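Local structure of stress-induced protein 1 (Caenorhabditis elegans, 4YE0) at residues A[14-19]-A[79-84]; A[35-40]-A[54-59]; A[64-69]-A[83-88]. The protein is a small heat shock protein that probably binds unfolded proteins as a molecular chaperone, here represented by its alpha-crystallin domain and a C-terminal tail. One frame throughout, in Å; residues are numbered along the deposited sequence.

Contact 1: residues A[14-19]-A[79-84]; sequences CVKLDV and QMTIDA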
ATOM      1  N   CYS A  14     -11.108   3.784 -19.999  1.00 60.20           N
ATOM      2  CA  CYS A  14     -11.300   4.138 -18.601  1.00 59.17           C
ATOM      3  C   CYS A  14     -10.567   3.166 -17.694  1.00 57.97           C
ATOM      4  O   CYS A  14     -10.579   1.960 -17.921  1.00 60.72           O
ATOM      5  CB  CYS A  14     -12.787   4.167 -18.251  1.00 61.86           C
ATOM      6  SG  CYS A  14     -13.198   5.339 -16.938  1.00 73.86           S
ATOM      7  N   VAL A  15      -9.910   3.714 -16.682  1.00 58.62           N
ATOM      8  CA  VAL A  15      -9.297   2.922 -15.635  1.00 53.74           C
ATOM      9  C   VAL A  15      -9.804   3.471 -14.306  1.00 53.76           C
ATOM     10  O   VAL A  15     -10.055   4.670 -14.186  1.00 50.32           O
ATOM     11  CB  VAL A  15      -7.760   2.998 -15.712  1.00 57.47           C
ATOM     12  CG1 VAL A  15      -7.124   2.399 -14.472  1.00 60.19           C
ATOM     13  CG2 VAL A  15      -7.264   2.276 -16.954  1.00 60.25           C
ATOM     14  N   LYS A  16      -9.976   2.590 -13.325  1.00 54.04           N
ATOM     15  CA  LYS A  16     -10.372   2.993 -11.977  1.00 55.52           C
ATOM     16  C   LYS A  16      -9.479   2.320 -10.945  1.00 52.43           C
ATOM     17  O   LYS A  16      -9.348   1.098 -10.954  1.00 52.81           O
ATOM     18  CB  LYS A  16     -11.833   2.632 -11.718  1.00 58.30           C
ATOM     19  CG  LYS A  16     -12.819   3.671 -12.222  1.00 60.07           C
ATOM     20  CD  LYS A  16     -14.250   3.304 -11.852  1.00 68.03           C
ATOM     21  CE  LYS A  16     -15.192   4.494 -11.976  1.00 73.97           C
ATOM     22  NZ  LYS A  16     -15.650   4.702 -13.379  1.00 80.30           N
ATOM     23  N   LEU A  17      -8.876   3.120 -10.065  1.00 50.66           N
ATOM     24  CA  LEU A  17      -7.956   2.618  -9.041  1.00 50.91           C
ATOM     25  C   LEU A  17      -8.474   2.905  -7.639  1.00 49.10           C
ATOM     26  O   LEU A  17      -9.137   3.917  -7.409  1.00 50.54           O
ATOM     27  CB  LEU A  17      -6.576   3.280  -9.159  1.00 52.58           C
ATOM     28  CG  LEU A  17      -5.815   3.286 -10.484  1.00 57.40           C
ATOM     29  CD1 LEU A  17      -5.723   1.880 -11.051  1.00 62.85           C
ATOM     30  CD2 LEU A  17      -6.453   4.244 -11.482  1.00 56.55           C
ATOM     31  N   ASP A  18      -8.133   2.017  -6.707  1.00 53.78           N
ATOM     32  CA  ASP A  18      -8.375   2.239  -5.286  1.00 58.00           C
ATOM     33  C   ASP A  18      -7.182   3.014  -4.734  1.00 57.38           C
ATOM     34  O   ASP A  18      -6.071   2.494  -4.650  1.00 58.97           O
ATOM     35  CB  ASP A  18      -8.541   0.908  -4.546  1.00 61.69           C
ATOM     36  CG  ASP A  18      -8.989   1.085  -3.099  1.00 65.77           C
ATOM     37  OD1 ASP A  18      -9.398   0.078  -2.483  1.00 74.02           O
ATOM     38  OD2 ASP A  18      -8.937   2.219  -2.574  1.00 62.04           O
ATOM     39  N   VAL A  19      -7.440   4.257  -4.345  1.00 54.16           N
ATOM     40  CA  VAL A  19      -6.395   5.223  -4.043  1.00 52.81           C
ATOM     41  C   VAL A  19      -6.615   5.863  -2.653  1.00 53.98           C
ATOM     42  O   VAL A  19      -5.954   6.837  -2.284  1.00 50.49           O
ATOM     43  CB  VAL A  19      -6.335   6.221  -5.238  1.00 50.65           C
ATOM     44  CG1 VAL A  19      -6.224   7.676  -4.828  1.00 51.61           C
ATOM     45  CG2 VAL A  19      -5.225   5.822  -6.202  1.00 46.43           C
ATOM     46  N   GLN A  79     -11.573   6.883  -4.883  1.00 57.31           N
ATOM     47  CA  GLN A  79     -11.437   6.139  -6.125  1.00 59.27           C
ATOM     48  C   GLN A  79     -10.979   7.095  -7.206  1.00 55.40           C
ATOM     49  O   GLN A  79     -11.639   8.098  -7.468  1.00 56.08           O
ATOM     50  CB  GLN A  79     -12.764   5.506  -6.537  1.00 67.88           C
ATOM     51  CG  GLN A  79     -12.682   4.688  -7.822  1.00 75.46           C
ATOM     52  CD  GLN A  79     -14.042   4.213  -8.296  1.00 80.97           C
ATOM     53  OE1 GLN A  79     -14.922   5.022  -8.594  1.00 78.34           O
ATOM     54  NE2 GLN A  79     -14.220   2.897  -8.376  1.00 84.42           N
ATOM     55  N   MET A  80      -9.848   6.785  -7.829  1.00 51.22           N
ATOM     56  CA  MET A  80      -9.367   7.569  -8.955  1.00 45.58           C
ATOM     57  C   MET A  80      -9.924   6.980 -10.237  1.00 43.26           C
ATOM     58  O   MET A  80      -9.919   5.763 -10.419  1.00 44.24           O
ATOM     59  CB  MET A  80      -7.841   7.569  -9.010  1.00 42.79           C
ATOM     60  CG  MET A  80      -7.264   8.526 -10.043  1.00 43.61           C
ATOM     61  SD  MET A  80      -5.470   8.647  -9.913  1.00 48.05           S
ATOM     62  CE  MET A  80      -5.052   7.031 -10.496  1.00 43.32           C
ATOM     63  N   THR A  81     -10.409   7.837 -11.125  1.00 42.31           N
ATOM     64  CA  THR A  81     -10.732   7.392 -12.468  1.00 45.79           C
ATOM     65  C   THR A  81      -9.984   8.238 -13.490  1.00 41.94           C
ATOM     66  O   THR A  81      -9.916   9.466 -13.389  1.00 37.05           O
ATOM     67  CB  THR A  81     -12.255   7.342 -12.755  1.00 50.66           C
ATOM     68  OG1 THR A  81     -12.471   6.974 -14.125  1.00 57.02           O
ATOM     69  CG2 THR A  81     -12.920   8.665 -12.495  1.00 51.80           C
ATOM     70  N   ILE A  82      -9.386   7.543 -14.448  1.00 40.64           N
ATOM     71  CA  ILE A  82      -8.679   8.172 -15.539  1.00 39.67           C
ATOM     72  C   ILE A  82      -9.417   7.771 -16.799  1.00 40.67           C
ATOM     73  O   ILE A  82      -9.607   6.582 -17.047  1.00 44.57           O
ATOM     74  CB  ILE A  82      -7.221   7.687 -15.614  1.00 40.13           C
ATOM     75  CG1 ILE A  82      -6.484   8.031 -14.313  1.00 41.07           C
ATOM     76  CG2 ILE A  82      -6.525   8.309 -16.817  1.00 40.17           C
ATOM     77  CD1 ILE A  82      -5.129   7.370 -14.169  1.00 46.04           C
ATOM     78  N   ASP A  83      -9.846   8.752 -17.586  1.00 40.40           N
ATOM     79  CA  ASP A  83     -10.562   8.447 -18.819  1.00 46.91           C
ATOM     80  C   ASP A  83     -10.165   9.356 -19.975  1.00 44.50           C
ATOM     81  O   ASP A  83      -9.684  10.473 -19.769  1.00 47.59           O
ATOM     82  CB  ASP A  83     -12.081   8.488 -18.588  1.00 54.07           C
ATOM     83  CG  ASP A  83     -12.635   9.901 -18.527  1.00 60.08           C
ATOM     84  OD1 ASP A  83     -13.665  10.163 -19.184  1.00 76.16           O
ATOM     85  OD2 ASP A  83     -12.046  10.752 -17.831  1.00 62.13           O
ATOM     86  N   ALA A  84     -10.366   8.853 -21.189  1.00 43.41           N
ATOM     87  CA  ALA A  84     -10.089   9.606 -22.408  1.00 43.05           C
ATOM     88  C   ALA A  84     -10.949   9.080 -23.559  1.00 41.59           C
ATOM     89  O   ALA A  84     -11.266   7.892 -23.600  1.00 45.61           O
ATOM     90  CB  ALA A  84      -8.615   9.499 -22.759  1.00 41.04           C
TER
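Q79 turns its CG trans to the backbone N (chi1 -179°) and stays extended beyond it, which carries its carboxamide obliquely across the side chain of K16, whose CG swings trans to the carbonyl carbon instead. The amide lies against methylenes and makes no hydrogen bond to the lysine: NE2 of Q79 is 3.5 Å from CD of K16, and OE1 of Q79 is 3.4 Å from CE of K16. Farther along this face, OG1 of T81 is likewise anti to its N (chi1 176°), where it meets two groups of the neighbouring strand. T81 OG1 gives a weak hydrogen bond to V15 O at 3.3 Å, and it sits at the same 3.3 Å from C14 SG; the sulfur also touches CB of D83.

Strands 12-18 and 79-85 are antiparallel neighbours in one sheet of the immunoglobulin-like beta sandwich of the alpha-crystallin domain, and their alternation separates C14, K16, Q79, T81 and D83 from V15, L17, M80 and I82, which face the buried interior. V15 with I82 and L17 with M80 are the hydrogen-bonded pairs; in the second, L17 N reaches M80 O at 2.9 Å. M80 lies alongside L17, extended as far as its sulfur and then bent at chi3 (70°), so that CE of M80 presses on CD2 of L17 at 3.3 Å, tighter than a usual carbon contact. V19 closes the end of this apolar row by resting CG2 against CB of M80 at 4.2 Å. On the far side of strand 79-85, M80 and I82 touch T72.

Contact 2: residues A[35-40]-A[54-59]; sequences VLTIEG and SFTRQF. With SO4 (sulfate ion), chain D.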
ATOM      1  N   VAL A  35       2.573   5.372 -22.274  1.00 36.89           N
ATOM      2  CA  VAL A  35       2.725   4.708 -20.983  1.00 36.40           C
ATOM      3  C   VAL A  35       2.227   5.602 -19.840  1.00 33.60           C
ATOM      4  O   VAL A  35       2.730   6.702 -19.618  1.00 26.40           O
ATOM      5  CB  VAL A  35       4.178   4.246 -20.750  1.00 42.39           C
ATOM      6  CG1 VAL A  35       4.333   3.606 -19.376  1.00 41.65           C
ATOM      7  CG2 VAL A  35       4.587   3.262 -21.842  1.00 47.70           C
ATOM      8  N   LEU A  36       1.220   5.100 -19.132  1.00 33.07           N
ATOM      9  CA  LEU A  36       0.597   5.803 -18.029  1.00 31.44           C
ATOM     10  C   LEU A  36       1.071   5.216 -16.702  1.00 27.70           C
ATOM     11  O   LEU A  36       0.950   4.011 -16.468  1.00 34.05           O
ATOM     12  CB  LEU A  36      -0.922   5.676 -18.150  1.00 34.19           C
ATOM     13  CG  LEU A  36      -1.760   6.617 -17.293  1.00 37.12           C
ATOM     14  CD1 LEU A  36      -1.565   8.056 -17.733  1.00 37.19           C
ATOM     15  CD2 LEU A  36      -3.225   6.230 -17.385  1.00 41.82           C
ATOM     16  N   THR A  37       1.603   6.077 -15.844  1.00 23.64           N
ATOM     17  CA  THR A  37       2.155   5.696 -14.552  1.00 27.80           C
ATOM     18  C   THR A  37       1.422   6.416 -13.426  1.00 31.81           C
ATOM     19  O   THR A  37       1.366   7.643 -13.413  1.00 31.93           O
ATOM     20  CB  THR A  37       3.651   6.072 -14.489  1.00 31.60           C
ATOM     21  OG1 THR A  37       4.348   5.429 -15.564  1.00 36.70           O
ATOM     22  CG2 THR A  37       4.271   5.646 -13.170  1.00 37.73           C
ATOM     23  N   ILE A  38       0.864   5.650 -12.488  1.00 36.31           N
ATOM     24  CA  ILE A  38       0.245   6.209 -11.290  1.00 37.28           C
ATOM     25  C   ILE A  38       1.054   5.792 -10.072  1.00 33.69           C
ATOM     26  O   ILE A  38       1.287   4.602  -9.855  1.00 39.27           O
ATOM     27  CB  ILE A  38      -1.204   5.721 -11.100  1.00 40.75           C
ATOM     28  CG1 ILE A  38      -2.041   6.022 -12.348  1.00 43.58           C
ATOM     29  CG2 ILE A  38      -1.816   6.359  -9.860  1.00 40.94           C
ATOM     30  CD1 ILE A  38      -2.079   4.891 -13.352  1.00 43.76           C
ATOM     31  N   GLU A  39       1.453   6.777  -9.271  1.00 30.58           N
ATOM     32  CA  GLU A  39       2.300   6.556  -8.104  1.00 34.05           C
ATOM     33  C   GLU A  39       1.709   7.191  -6.856  1.00 35.50           C
ATOM     34  O   GLU A  39       1.144   8.282  -6.910  1.00 37.65           O
ATOM     35  CB  GLU A  39       3.691   7.155  -8.334  1.00 39.02           C
ATOM     36  CG  GLU A  39       4.600   6.293  -9.185  1.00 48.21           C
ATOM     37  CD  GLU A  39       5.993   6.878  -9.335  1.00 58.66           C
ATOM     38  OE1 GLU A  39       6.550   7.385  -8.337  1.00 61.84           O
ATOM     39  OE2 GLU A  39       6.537   6.821 -10.457  1.00 67.45           O
ATOM     40  N   GLY A  40       1.868   6.502  -5.735  1.00 37.57           N
ATOM     41  CA  GLY A  40       1.492   7.027  -4.430  1.00 39.83           C
ATOM     42  C   GLY A  40       2.638   6.827  -3.460  1.00 40.23           C
ATOM     43  O   GLY A  40       3.235   5.751  -3.420  1.00 38.40           O
ATOM     44  N   SER A  54       3.645   2.901  -0.290  1.00 41.54           N
ATOM     45  CA  SER A  54       4.005   3.200  -1.663  1.00 43.31           C
ATOM     46  C   SER A  54       3.275   2.279  -2.611  1.00 41.52           C
ATOM     47  O   SER A  54       2.967   1.135  -2.267  1.00 44.20           O
ATOM     48  CB  SER A  54       5.508   3.011  -1.870  1.00 49.83           C
ATOM     49  OG  SER A  54       6.240   4.104  -1.360  1.00 58.03           O
ATOM     50  N   PHE A  55       3.000   2.785  -3.805  1.00 41.85           N
ATOM     51  CA  PHE A  55       2.612   1.930  -4.913  1.00 42.11           C
ATOM     52  C   PHE A  55       2.945   2.608  -6.232  1.00 41.62           C
ATOM     53  O   PHE A  55       3.033   3.836  -6.314  1.00 41.45           O
ATOM     54  CB  PHE A  55       1.128   1.530  -4.842  1.00 41.59           C
ATOM     55  CG  PHE A  55       0.193   2.505  -5.502  1.00 45.69           C
ATOM     56  CD1 PHE A  55      -0.393   3.530  -4.770  1.00 43.64           C
ATOM     57  CD2 PHE A  55      -0.118   2.387  -6.853  1.00 48.11           C
ATOM     58  CE1 PHE A  55      -1.259   4.426  -5.375  1.00 44.55           C
ATOM     59  CE2 PHE A  55      -0.983   3.281  -7.461  1.00 48.74           C
ATOM     60  CZ  PHE A  55      -1.556   4.302  -6.721  1.00 45.04           C
ATOM     61  N   THR A  56       3.160   1.787  -7.250  1.00 42.58           N
ATOM     62  CA  THR A  56       3.362   2.259  -8.603  1.00 41.35           C
ATOM     63  C   THR A  56       2.583   1.332  -9.522  1.00 42.26           C
ATOM     64  O   THR A  56       2.779   0.118  -9.501  1.00 47.95           O
ATOM     65  CB  THR A  56       4.853   2.260  -8.983  1.00 43.02           C
ATOM     66  OG1 THR A  56       5.597   2.962  -7.984  1.00 41.93           O
ATOM     67  CG2 THR A  56       5.072   2.930 -10.341  1.00 40.76           C
ATOM     68  N   ARG A  57       1.678   1.909 -10.302  1.00 42.33           N
ATOM     69  CA  ARG A  57       0.892   1.159 -11.271  1.00 42.41           C
ATOM     70  C   ARG A  57       1.184   1.748 -12.635  1.00 39.57           C
ATOM     71  O   ARG A  57       1.140   2.963 -12.818  1.00 36.84           O
ATOM     72  CB  ARG A  57      -0.597   1.275 -10.956  1.00 48.18           C
ATOM     73  CG  ARG A  57      -1.521   0.571 -11.943  1.00 55.43           C
ATOM     74  CD  ARG A  57      -1.635  -0.923 -11.684  1.00 61.99           C
ATOM     75  NE  ARG A  57      -2.133  -1.226 -10.344  1.00 68.01           N
ATOM     76  CZ  ARG A  57      -2.358  -2.455  -9.882  1.00 72.29           C
ATOM     77  NH1 ARG A  57      -2.803  -2.623  -8.644  1.00 79.04           N
ATOM     78  NH2 ARG A  57      -2.147  -3.520 -10.647  1.00 72.98           N
ATOM     79  N   GLN A  58       1.491   0.883 -13.591  1.00 39.14           N
ATOM     80  CA  GLN A  58       1.836   1.332 -14.924  1.00 38.94           C
ATOM     81  C   GLN A  58       1.159   0.468 -15.969  1.00 38.20           C
ATOM     82  O   GLN A  58       1.077  -0.748 -15.819  1.00 45.60           O
ATOM     83  CB  GLN A  58       3.351   1.300 -15.095  1.00 40.69           C
ATOM     84  CG  GLN A  58       3.844   1.798 -16.438  1.00 44.74           C
ATOM     85  CD  GLN A  58       5.355   1.863 -16.490  1.00 54.52           C
ATOM     86  OE1 GLN A  58       5.968   2.717 -15.850  1.00 49.96           O
ATOM     87  NE2 GLN A  58       5.967   0.953 -17.242  1.00 63.18           N
ATOM     88  N   PHE A  59       0.658   1.106 -17.022  1.00 37.79           N
ATOM     89  CA  PHE A  59       0.149   0.378 -18.180  1.00 41.56           C
ATOM     90  C   PHE A  59       0.257   1.194 -19.455  1.00 39.01           C
ATOM     91  O   PHE A  59       0.438   2.414 -19.427  1.00 41.39           O
ATOM     92  CB  PHE A  59      -1.292  -0.098 -17.963  1.00 49.68           C
ATOM     93  CG  PHE A  59      -2.135   0.856 -17.180  1.00 53.20           C
ATOM     94  CD1 PHE A  59      -2.821   1.874 -17.815  1.00 58.36           C
ATOM     95  CD2 PHE A  59      -2.246   0.730 -15.803  1.00 61.50           C
ATOM     96  CE1 PHE A  59      -3.602   2.756 -17.092  1.00 59.56           C
ATOM     97  CE2 PHE A  59      -3.024   1.608 -15.071  1.00 62.64           C
ATOM     98  CZ  PHE A  59      -3.702   2.623 -15.717  1.00 61.52           C
TER
HETATM   99  S   SO4 D 201      -1.540  -6.555  -8.384  1.00 79.90           S
HETATM  100  O1  SO4 D 201      -2.144  -6.125  -9.664  1.00 73.52           O
HETATM  101  O2  SO4 D 201      -1.150  -7.982  -8.474  1.00 86.48           O
HETATM  102  O3  SO4 D 201      -2.520  -6.375  -7.289  1.00 80.31           O
HETATM  103  O4  SO4 D 201      -0.336  -5.743  -8.107  1.00 71.15           O
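F55 folds its ring back over G40, with CG in the crowded position between backbone N and carbonyl carbon (chi1 88°), so that the backbone N of G40 stands over one face toward the rim and CZ of F55 meets CG2 of I38 at 3.8 Å. F22 meets the same ring edge-to-face. F59 takes a comparable turn (chi1 36°), bringing CE1 to 3.5 Å from CD2 of L36, which runs alongside it, and CZ to 3.7 Å from CD1 of I38. I38 therefore spans both rings with different branches. V35 CG1 packs against CG of Q58 at 3.5 Å, and on the opposite face from I38, E39 CG lies 3.6 Å from T56 CG2. R57 starts on the I38 face, but bends at chi2 and chi3 lead its end away; NH2 donates at the guanidinium edge to sulfate O1 (2.8 Å, 164°), while NH1 holds the carbonyl of G1. S51 and R53 of the second subunit also bind this ion, probably from the crystallisation liquor. Backbone bonds at L36/F59, I38/R57 and G40/F55 join the strands, and residues 54-58 pair antiparallel with the second subunit, continuing the sheet as in metazoan alpha-crystallin domain dimers.

Contact 3: residues A[64-69]-A[83-88]; sequences DVDLAH and DAPKTG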
ATOM      1  N   ASP A  64      -5.207   3.809 -30.048  1.00 50.63           N
ATOM      2  CA  ASP A  64      -6.500   4.471 -30.226  1.00 56.46           C
ATOM      3  C   ASP A  64      -6.788   5.697 -29.331  1.00 52.89           C
ATOM      4  O   ASP A  64      -7.606   6.548 -29.690  1.00 50.44           O
ATOM      5  CB  ASP A  64      -7.583   3.406 -29.955  1.00 63.43           C
ATOM      6  CG  ASP A  64      -8.872   3.646 -30.713  1.00 68.43           C
ATOM      7  OD1 ASP A  64      -8.996   4.666 -31.422  1.00 75.47           O
ATOM      8  OD2 ASP A  64      -9.772   2.786 -30.597  1.00 73.49           O
ATOM      9  N   VAL A  65      -6.144   5.784 -28.168  1.00 48.95           N
ATOM     10  CA  VAL A  65      -6.529   6.782 -27.161  1.00 46.22           C
ATOM     11  C   VAL A  65      -6.127   8.207 -27.556  1.00 45.39           C
ATOM     12  O   VAL A  65      -5.015   8.447 -28.032  1.00 44.62           O
ATOM     13  CB  VAL A  65      -5.950   6.438 -25.766  1.00 46.65           C
ATOM     14  CG1 VAL A  65      -6.335   7.499 -24.741  1.00 44.43           C
ATOM     15  CG2 VAL A  65      -6.443   5.072 -25.309  1.00 46.78           C
ATOM     16  N   ASP A  66      -7.047   9.147 -27.356  1.00 44.59           N
ATOM     17  CA  ASP A  66      -6.777  10.562 -27.591  1.00 47.61           C
ATOM     18  C   ASP A  66      -6.088  11.137 -26.353  1.00 46.69           C
ATOM     19  O   ASP A  66      -6.745  11.530 -25.387  1.00 51.12           O
ATOM     20  CB  ASP A  66      -8.081  11.309 -27.899  1.00 53.14           C
ATOM     21  CG  ASP A  66      -7.873  12.794 -28.133  1.00 59.96           C
ATOM     22  OD1 ASP A  66      -6.727  13.227 -28.375  1.00 67.29           O
ATOM     23  OD2 ASP A  66      -8.873  13.536 -28.074  1.00 66.65           O
ATOM     24  N   LEU A  67      -4.758  11.186 -26.396  1.00 44.81           N
ATOM     25  CA  LEU A  67      -3.945  11.546 -25.231  1.00 42.43           C
ATOM     26  C   LEU A  67      -4.072  13.014 -24.827  1.00 38.90           C
ATOM     27  O   LEU A  67      -3.772  13.369 -23.691  1.00 44.68           O
ATOM     28  CB  LEU A  67      -2.470  11.209 -25.481  1.00 40.45           C
ATOM     29  CG  LEU A  67      -2.133   9.767 -25.882  1.00 41.61           C
ATOM     30  CD1 LEU A  67      -0.636   9.607 -26.072  1.00 43.59           C
ATOM     31  CD2 LEU A  67      -2.628   8.759 -24.861  1.00 39.63           C
ATOM     32  N   ALA A  68      -4.510  13.860 -25.754  1.00 43.72           N
ATOM     33  CA  ALA A  68      -4.708  15.286 -25.477  1.00 47.27           C
ATOM     34  C   ALA A  68      -5.878  15.572 -24.529  1.00 50.59           C
ATOM     35  O   ALA A  68      -5.924  16.638 -23.910  1.00 51.86           O
ATOM     36  CB  ALA A  68      -4.908  16.041 -26.782  1.00 49.92           C
ATOM     37  N   HIS A  69      -6.822  14.633 -24.421  1.00 51.63           N
ATOM     38  CA  HIS A  69      -8.028  14.836 -23.616  1.00 51.70           C
ATOM     39  C   HIS A  69      -8.186  13.794 -22.515  1.00 52.41           C
ATOM     40  O   HIS A  69      -9.302  13.480 -22.093  1.00 53.25           O
ATOM     41  CB  HIS A  69      -9.257  14.850 -24.525  1.00 52.04           C
ATOM     42  CG  HIS A  69      -9.286  16.014 -25.462  1.00 51.48           C
ATOM     43  ND1 HIS A  69      -9.093  15.886 -26.819  1.00 56.18           N
ATOM     44  CD2 HIS A  69      -9.458  17.335 -25.230  1.00 58.46           C
ATOM     45  CE1 HIS A  69      -9.160  17.076 -27.386  1.00 61.70           C
ATOM     46  NE2 HIS A  69      -9.381  17.973 -26.444  1.00 65.65           N
ATOM     47  N   ASP A  83      -9.846   8.752 -17.586  1.00 40.40           N
ATOM     48  CA  ASP A  83     -10.562   8.447 -18.819  1.00 46.91           C
ATOM     49  C   ASP A  83     -10.165   9.356 -19.975  1.00 44.50           C
ATOM     50  O   ASP A  83      -9.684  10.473 -19.769  1.00 47.59           O
ATOM     51  CB  ASP A  83     -12.081   8.488 -18.588  1.00 54.07           C
ATOM     52  CG  ASP A  83     -12.635   9.901 -18.527  1.00 60.08           C
ATOM     53  OD1 ASP A  83     -13.665  10.163 -19.184  1.00 76.16           O
ATOM     54  OD2 ASP A  83     -12.046  10.752 -17.831  1.00 62.13           O
ATOM     55  N   ALA A  84     -10.366   8.853 -21.189  1.00 43.41           N
ATOM     56  CA  ALA A  84     -10.089   9.606 -22.408  1.00 43.05           C
ATOM     57  C   ALA A  84     -10.949   9.080 -23.559  1.00 41.59           C
ATOM     58  O   ALA A  84     -11.266   7.892 -23.600  1.00 45.61           O
ATOM     59  CB  ALA A  84      -8.615   9.499 -22.759  1.00 41.04           C
ATOM     60  N   PRO A  85     -11.343   9.964 -24.492  1.00 44.70           N
ATOM     61  CA  PRO A  85     -11.992   9.465 -25.707  1.00 47.76           C
ATOM     62  C   PRO A  85     -10.993   8.816 -26.662  1.00 52.61           C
ATOM     63  O   PRO A  85      -9.784   9.034 -26.538  1.00 54.40           O
ATOM     64  CB  PRO A  85     -12.598  10.725 -26.334  1.00 45.76           C
ATOM     65  CG  PRO A  85     -11.807  11.859 -25.782  1.00 44.70           C
ATOM     66  CD  PRO A  85     -11.350  11.438 -24.417  1.00 44.78           C
ATOM     67  N   LYS A  86     -11.498   8.014 -27.594  1.00 54.55           N
ATOM     68  CA  LYS A  86     -10.662   7.452 -28.649  1.00 53.42           C
ATOM     69  C   LYS A  86     -10.504   8.467 -29.778  1.00 53.46           C
ATOM     70  O   LYS A  86     -11.279   9.420 -29.880  1.00 50.78           O
ATOM     71  CB  LYS A  86     -11.258   6.146 -29.174  1.00 50.75           C
ATOM     72  CG  LYS A  86     -11.438   5.067 -28.115  1.00 53.68           C
ATOM     73  CD  LYS A  86     -10.157   4.812 -27.331  1.00 54.78           C
ATOM     74  CE  LYS A  86     -10.231   3.542 -26.499  1.00 56.52           C
ATOM     75  NZ  LYS A  86     -10.103   2.301 -27.314  1.00 59.12           N
ATOM     76  N   THR A  87      -9.489   8.263 -30.615  1.00 55.58           N
ATOM     77  CA  THR A  87      -9.166   9.207 -31.686  1.00 52.64           C
ATOM     78  C   THR A  87     -10.266   9.317 -32.748  1.00 54.69           C
ATOM     79  O   THR A  87     -10.549  10.413 -33.230  1.00 59.96           O
ATOM     80  CB  THR A  87      -7.827   8.853 -32.376  1.00 49.08           C
ATOM     81  OG1 THR A  87      -7.747   7.437 -32.585  1.00 50.14           O
ATOM     82  CG2 THR A  87      -6.647   9.295 -31.519  1.00 44.95           C
ATOM     83  N   GLY A  88     -10.888   8.193 -33.100  1.00 58.16           N
ATOM     84  CA  GLY A  88     -11.911   8.176 -34.151  1.00 66.22           C
ATOM     85  C   GLY A  88     -13.331   7.992 -33.645  1.00 73.16           C
ATOM     86  O   GLY A  88     -14.147   7.356 -34.314  1.00 75.04           O
TER
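D64 and K86 cross at about a right angle, the carboxylate lying over the bent lysine chain. OD1 of D64 is 3.5 Å from CB of K86, and a bend at chi2 (-52°) takes the rest of the lysine past the same group until NZ forms a weak salt bridge with OD2 of D64 at 3.3 Å. NZ is bound more firmly by the carbonyl of T9 and also by the side-chain oxygen of N8, so D64 OD2 is a secondary partner.

T87 grips the backbone carbonyl of D64 twice: its N bonds to D64 O at 2.7 Å, nearly along the C=O axis, while its OG1 comes in at 3.0 Å, tilted out of the carbonyl plane. Two residues on, D66 N donates to P85 O at 2.9 Å. The CB of D66 comes within 3.2 Å of P85 O. The carboxylate then turns to H69: ND1 meets OD2 of D66 at 2.7 Å on its syn side, in the imidazole plane but 34° out of the carboxylate plane. This bond would hold the imidazole in its rotation. On the buried side V65 sets CG1 against CB of A84 at 3.6 Å and, with K86, packs on F13 of strand 12-18. V65 and K86 form a single backbone bridge, by which the loop leading from strand 49-60 to strand 71-74, from one sheet of the beta sandwich to the other, is pinned to the end of strand 79-85.

How the contacts relate
Contacts 1 and 2 belong to opposing sheets of the sandwich, and their apolar faces meet in the core: CE of M80 touches CG2 of I38, V15 reaches F59, and I82 packs on L36 and I38. Contact 2 is nested along the chain within the loop closed by contact 1. Contact 3 shares D83 and A84 with contact 1 on strand 79-85 but lies nearer the surface, about 7 Å from contact 2 at the nearest atoms. Regular backbone pairing and aliphatic or aromatic packing dominate the first two; contact 3 relies more on carboxylates, a threonine and a lysine. Contact 2 alone adjoins the second subunit.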